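Local coordinates for protein putative TetR family transcriptional regulator (Streptomyces coelicolor A3, PDB 3BQY) that probably binds regulatory DNA through a helix-turn-helix of the TetR family and controls transcription, most likely as a dimeric repressor, at residues W73-R76 and T77-A81; G195-L198 and L199-L203. All blocks are in the same frame, centred on the assembly; numbering follows the deposited sequence.

Contact 1: W73-R76 and T77-A81; sequences WSER and TARLA. With PO4 (phosphate ion), chain B.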
loop_
_atom_site.group_PDB
_atom_site.type_symbol
_atom_site.label_atom_id
_atom_site.label_comp_id
_atom_site.label_asym_id
_atom_site.label_seq_id
_atom_site.Cartn_x
_atom_site.Cartn_y
_atom_site.Cartn_z
ATOM N N TRP A 73 15.357 -19.881 5.663
ATOM C CA TRP A 73 14.245 -19.050 6.104
ATOM C C TRP A 73 14.018 -17.838 5.152
ATOM O O TRP A 73 12.869 -17.401 4.959
ATOM C CB TRP A 73 14.477 -18.563 7.553
ATOM C CG TRP A 73 15.678 -17.668 7.684
ATOM C CD1 TRP A 73 16.969 -18.042 7.988
ATOM C CD2 TRP A 73 15.704 -16.249 7.476
ATOM N NE1 TRP A 73 17.798 -16.919 8.006
ATOM C CE2 TRP A 73 17.043 -15.817 7.682
ATOM C CE3 TRP A 73 14.713 -15.287 7.140
ATOM C CZ2 TRP A 73 17.427 -14.474 7.549
ATOM C CZ3 TRP A 73 15.103 -13.950 7.008
ATOM C CH2 TRP A 73 16.458 -13.561 7.199
ATOM N N SER A 74 15.105 -17.267 4.613
ATOM C CA SER A 74 14.964 -16.074 3.763
ATOM C C SER A 74 14.309 -16.452 2.431
ATOM O O SER A 74 13.455 -15.698 1.928
ATOM C CB SER A 74 16.300 -15.329 3.544
ATOM O OG SER A 74 17.223 -16.146 2.857
ATOM N N GLU A 75 14.688 -17.602 1.868
ATOM C CA GLU A 75 14.043 -18.096 0.648
ATOM C C GLU A 75 12.574 -18.431 0.890
ATOM O O GLU A 75 11.711 -18.104 0.079
ATOM C CB GLU A 75 14.760 -19.325 0.064
ATOM C CG GLU A 75 14.288 -19.674 -1.352
ATOM C CD GLU A 75 14.282 -18.454 -2.268
ATOM O OE1 GLU A 75 15.334 -17.784 -2.347
ATOM O OE2 GLU A 75 13.216 -18.128 -2.855
ATOM N N ARG A 76 12.256 -19.064 2.017
ATOM C CA ARG A 76 10.839 -19.397 2.254
ATOM C C ARG A 76 9.996 -18.132 2.505
ATOM O O ARG A 76 8.844 -18.039 2.078
ATOM C CB ARG A 76 10.708 -20.397 3.413
ATOM C CG ARG A 76 11.393 -21.738 3.053
ATOM C CD ARG A 76 11.408 -22.660 4.270
ATOM N NE ARG A 76 10.044 -23.123 4.586
ATOM C CZ ARG A 76 9.559 -23.322 5.817
ATOM N NH1 ARG A 76 10.268 -23.026 6.901
ATOM N NH2 ARG A 76 8.322 -23.788 5.961
ATOM N N THR A 77 10.572 -17.175 3.214
ATOM C CA THR A 77 9.896 -15.918 3.459
ATOM C C THR A 77 9.671 -15.199 2.112
ATOM O O THR A 77 8.579 -14.668 1.858
ATOM C CB THR A 77 10.708 -15.028 4.402
ATOM O OG1 THR A 77 10.838 -15.681 5.679
ATOM C CG2 THR A 77 9.982 -13.660 4.610
ATOM N N ALA A 78 10.700 -15.195 1.267
ATOM C CA ALA A 78 10.581 -14.582 -0.065
ATOM C C ALA A 78 9.477 -15.274 -0.886
ATOM O O ALA A 78 8.734 -14.599 -1.587
ATOM C CB ALA A 78 11.928 -14.655 -0.823
ATOM N N ARG A 79 9.393 -16.607 -0.840
ATOM C CA ARG A 79 8.353 -17.317 -1.615
ATOM C C ARG A 79 6.949 -16.933 -1.166
ATOM O O ARG A 79 6.054 -16.796 -1.985
ATOM C CB ARG A 79 8.513 -18.851 -1.543
ATOM C CG ARG A 79 9.681 -19.362 -2.391
ATOM C CD ARG A 79 9.458 -20.811 -2.823
ATOM N NE ARG A 79 9.285 -21.664 -1.647
ATOM C CZ ARG A 79 10.267 -22.313 -1.030
ATOM N NH1 ARG A 79 11.515 -22.223 -1.473
ATOM N NH2 ARG A 79 9.987 -23.044 0.039
ATOM N N LEU A 80 6.762 -16.763 0.137
ATOM C CA LEU A 80 5.468 -16.307 0.672
ATOM C C LEU A 80 5.092 -14.916 0.162
ATOM O O LEU A 80 3.942 -14.692 -0.231
ATOM C CB LEU A 80 5.494 -16.293 2.195
ATOM C CG LEU A 80 5.367 -17.659 2.885
ATOM C CD1 LEU A 80 5.788 -17.469 4.326
ATOM C CD2 LEU A 80 3.901 -18.190 2.814
ATOM N N ALA A 81 6.032 -13.971 0.224
ATOM C CA ALA A 81 5.784 -12.609 -0.264
ATOM C C ALA A 81 5.521 -12.618 -1.760
ATOM O O ALA A 81 4.584 -11.981 -2.238
ATOM C CB ALA A 81 6.990 -11.689 0.046
HETATM P P PO4 B . 20.359 -19.681 8.733
HETATM O O1 PO4 B . 20.425 -18.283 8.151
HETATM O O2 PO4 B . 19.909 -20.650 7.656
HETATM O O3 PO4 B . 21.742 -20.042 9.254
HETATM O O4 PO4 B . 19.385 -19.733 9.902
#
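Thr77 turns its hydroxyl back on the first turn of helix 73-89, where OG1 donates to the carbonyl oxygen of Trp73 at 2.8 Å. The same oxygen also takes the backbone N-H of Thr77, and the two donors reach it from opposite faces of the carbonyl plane, so Trp73 O is gripped twice. The hydroxyl gets there because OG1 lies beside the backbone N (chi1 -63°), which leaves CG2 anti to that nitrogen. The next three backbone N-H groups, of Ala78, Arg79 and Leu80, continue the i to i+4 ladder. Packing is tight around Thr77, where Val118 and Leu119 of helix 106-121 and Leu200 of helix 188-206 close over it. The indole of Trp73 stands at the margin of this core, with Ser74 CB over one face and Phe124 meeting it edge-to-face. Its NE1 donates to phosphate O1 at 3.0 Å, a bent bond (138°) to an ion that lies at the ring edge, also holds Arg207, and probably comes from the crystallisation liquor. An alanine in place of Trp73 would probably open a gap beside Ser74 and Phe124 and leave the phosphate without its indole donor. The outer side is looser and polar. Arg79 bends back at chi3 (-58°) and lays a guanidinium face over Arg76 CA, with NH2 3.6 Å from Arg76 CG. In one of its two conformers Glu75 pairs with Arg82 rather than Arg79. Both arginines bond to backbone carbonyls of the loop that precedes the helix, Arg76 to Ala65 and Gly66, Arg79 to Ala64 and Asp70, which probably offsets their mutual repulsion. Asp72 accepts from Glu75 N and Ser74 OG, in the manner of an N-cap, at these N-terminal turns of helix 73-89 in a TetR-type C-terminal domain.

Contact 2: G195-L198 and L199-L203; sequences GLRL and LLDGL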
loop_
_atom_site.group_PDB
_atom_site.type_symbol
_atom_site.label_atom_id
_atom_site.label_comp_id
_atom_site.label_asym_id
_atom_site.label_seq_id
_atom_site.Cartn_x
_atom_site.Cartn_y
_atom_site.Cartn_z
ATOM N N GLY A 195 13.169 -4.741 -3.325
ATOM C CA GLY A 195 12.604 -4.334 -2.028
ATOM C C GLY A 195 12.557 -5.497 -1.056
ATOM O O GLY A 195 12.866 -5.348 0.124
ATOM N N LEU A 196 12.200 -6.672 -1.561
ATOM C CA LEU A 196 12.184 -7.879 -0.770
ATOM C C LEU A 196 13.594 -8.224 -0.269
ATOM O O LEU A 196 13.781 -8.593 0.900
ATOM C CB LEU A 196 11.589 -9.016 -1.652
ATOM C CG LEU A 196 11.126 -10.305 -1.055
ATOM C CD1 LEU A 196 10.249 -10.054 0.221
ATOM C CD2 LEU A 196 10.456 -11.179 -2.146
ATOM N N ARG A 197 14.586 -8.100 -1.152
ATOM C CA ARG A 197 15.990 -8.289 -0.778
ATOM C C ARG A 197 16.409 -7.330 0.344
ATOM O O ARG A 197 17.073 -7.747 1.297
ATOM C CB ARG A 197 16.928 -8.115 -1.994
ATOM C CG ARG A 197 18.397 -7.811 -1.636
ATOM C CD ARG A 197 19.375 -8.042 -2.808
ATOM N NE ARG A 197 19.614 -6.895 -3.692
ATOM C CZ ARG A 197 20.826 -6.452 -4.042
ATOM N NH1 ARG A 197 20.948 -5.424 -4.865
ATOM N NH2 ARG A 197 21.928 -7.037 -3.570
ATOM N N LEU A 198 16.041 -6.053 0.224
ATOM C CA LEU A 198 16.331 -5.073 1.307
ATOM C C LEU A 198 15.766 -5.563 2.666
ATOM O O LEU A 198 16.478 -5.525 3.683
ATOM C CB LEU A 198 15.747 -3.681 1.032
ATOM C CG LEU A 198 16.298 -2.931 -0.180
ATOM C CD1 LEU A 198 15.681 -1.533 -0.244
ATOM C CD2 LEU A 198 17.840 -2.839 -0.074
ATOM N N LEU A 199 14.488 -5.950 2.674
ATOM C CA LEU A 199 13.819 -6.432 3.899
ATOM C C LEU A 199 14.528 -7.652 4.461
ATOM O O LEU A 199 14.775 -7.713 5.665
ATOM C CB LEU A 199 12.315 -6.761 3.653
ATOM C CG LEU A 199 11.446 -5.526 3.278
ATOM C CD1 LEU A 199 9.963 -5.908 2.888
ATOM C CD2 LEU A 199 11.399 -4.559 4.488
ATOM N N LEU A 200 14.877 -8.607 3.595
ATOM C CA LEU A 200 15.507 -9.843 4.051
ATOM C C LEU A 200 16.927 -9.600 4.560
ATOM O O LEU A 200 17.329 -10.194 5.567
ATOM C CB LEU A 200 15.506 -10.894 2.938
ATOM C CG LEU A 200 14.107 -11.376 2.543
ATOM C CD1 LEU A 200 14.201 -12.202 1.271
ATOM C CD2 LEU A 200 13.382 -12.165 3.676
ATOM N N ASP A 201 17.681 -8.740 3.875
ATOM C CA ASP A 201 19.011 -8.313 4.352
ATOM C C ASP A 201 18.890 -7.612 5.703
ATOM O O ASP A 201 19.709 -7.835 6.599
ATOM C CB ASP A 201 19.691 -7.368 3.345
ATOM C CG ASP A 201 20.290 -8.109 2.154
ATOM O OD1 ASP A 201 20.401 -9.349 2.213
ATOM O OD2 ASP A 201 20.664 -7.446 1.167
ATOM N N GLY A 202 17.883 -6.755 5.838
ATOM C CA GLY A 202 17.612 -6.085 7.113
ATOM C C GLY A 202 17.302 -7.112 8.199
ATOM O O GLY A 202 17.805 -6.995 9.319
ATOM N N LEU A 203 16.465 -8.110 7.892
ATOM C CA LEU A 203 16.191 -9.178 8.868
ATOM C C LEU A 203 17.452 -9.950 9.244
ATOM O O LEU A 203 17.640 -10.290 10.430
ATOM C CB LEU A 203 15.110 -10.134 8.358
ATOM C CG LEU A 203 13.710 -9.523 8.428
ATOM C CD1 LEU A 203 12.722 -10.318 7.559
ATOM C CD2 LEU A 203 13.277 -9.450 9.913
HETATM O O HOH W 1 22.134 -8.196 -0.774
#
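Gly195 offers its carbonyl oxygen to Leu199 N, and Leu199 also brings CG to 3.5 Å from Gly195 O, its side chain leaning back toward the preceding turn. Next comes Leu196, whose carbonyl takes Leu200 N at 2.9 Å. Leu200 leans on that same oxygen, its CG 3.2 Å from Leu196 O, because CG sits beside its own backbone N (chi1 -66°). The two leucines also meet through their side chains, Leu196 CG lying 4.3 Å from Leu200 CD1, a loose apolar touch on the face turned to helix 73-89. Arg197 marks the change to the polar face. Its carbonyl receives Asp201 N in a nearly straight bond (168°), while the aliphatic part of the chain passes the carboxylate, with Arg197 CG 3.6 Å from Asp201 OD2. The guanidinium does not reach the acid directly: in this conformer, one of two, the chain bends at chi3 and NH2 ends 4.9 Å from Asp201 OD2. The two planes are 68° apart, so the groups do not face each other as a flat bidentate pair. A water can bridge them, accepting from Arg197 NH2 and donating to Asp201 OD2, but the link is provisional, since it depends on that conformer and its leg to the acid is very short. Asp201 OD1 makes a salt bridge to Arg204, which probably offsets part of the charge of the acid. Leu198 closes the series by accepting from Gly202 N. Across the dimer interface Asp201 packs on Gly202 of the second subunit, Leu198 on its Ser135, Arg197 on its Val206, and Leu199 on its own counterpart. On the inner side, Leu196 and Leu200 rest on Ala81, Thr77 and Ala78 of helix 73-89, while Leu199 meets Phe139 and Leu203 meets Ala132 of helix 126-151.

Contact 1 opens helix 73-89 and contact 2 lies in the last helix, 188-206, so they come in that order along the chain, yet their centres are only about 11 Å apart. The two helices pack directly: Thr77 CG2 lies 3.8 Å from Leu200 CD2, Ala81 CB touches Leu196 CD1, and the far rim of the Trp73 indole reaches the backbone of Leu200. Both sit inside the family's C-terminal domain, and helix 126-151 touches both. Residues 73-81 touch no other chain, whereas residues 195-203 have the domain core on one side and the second subunit on another. Helix 188-206 thus joins core to dimer interface, consistent with TetR-family dimers, which pair through C-terminal helices.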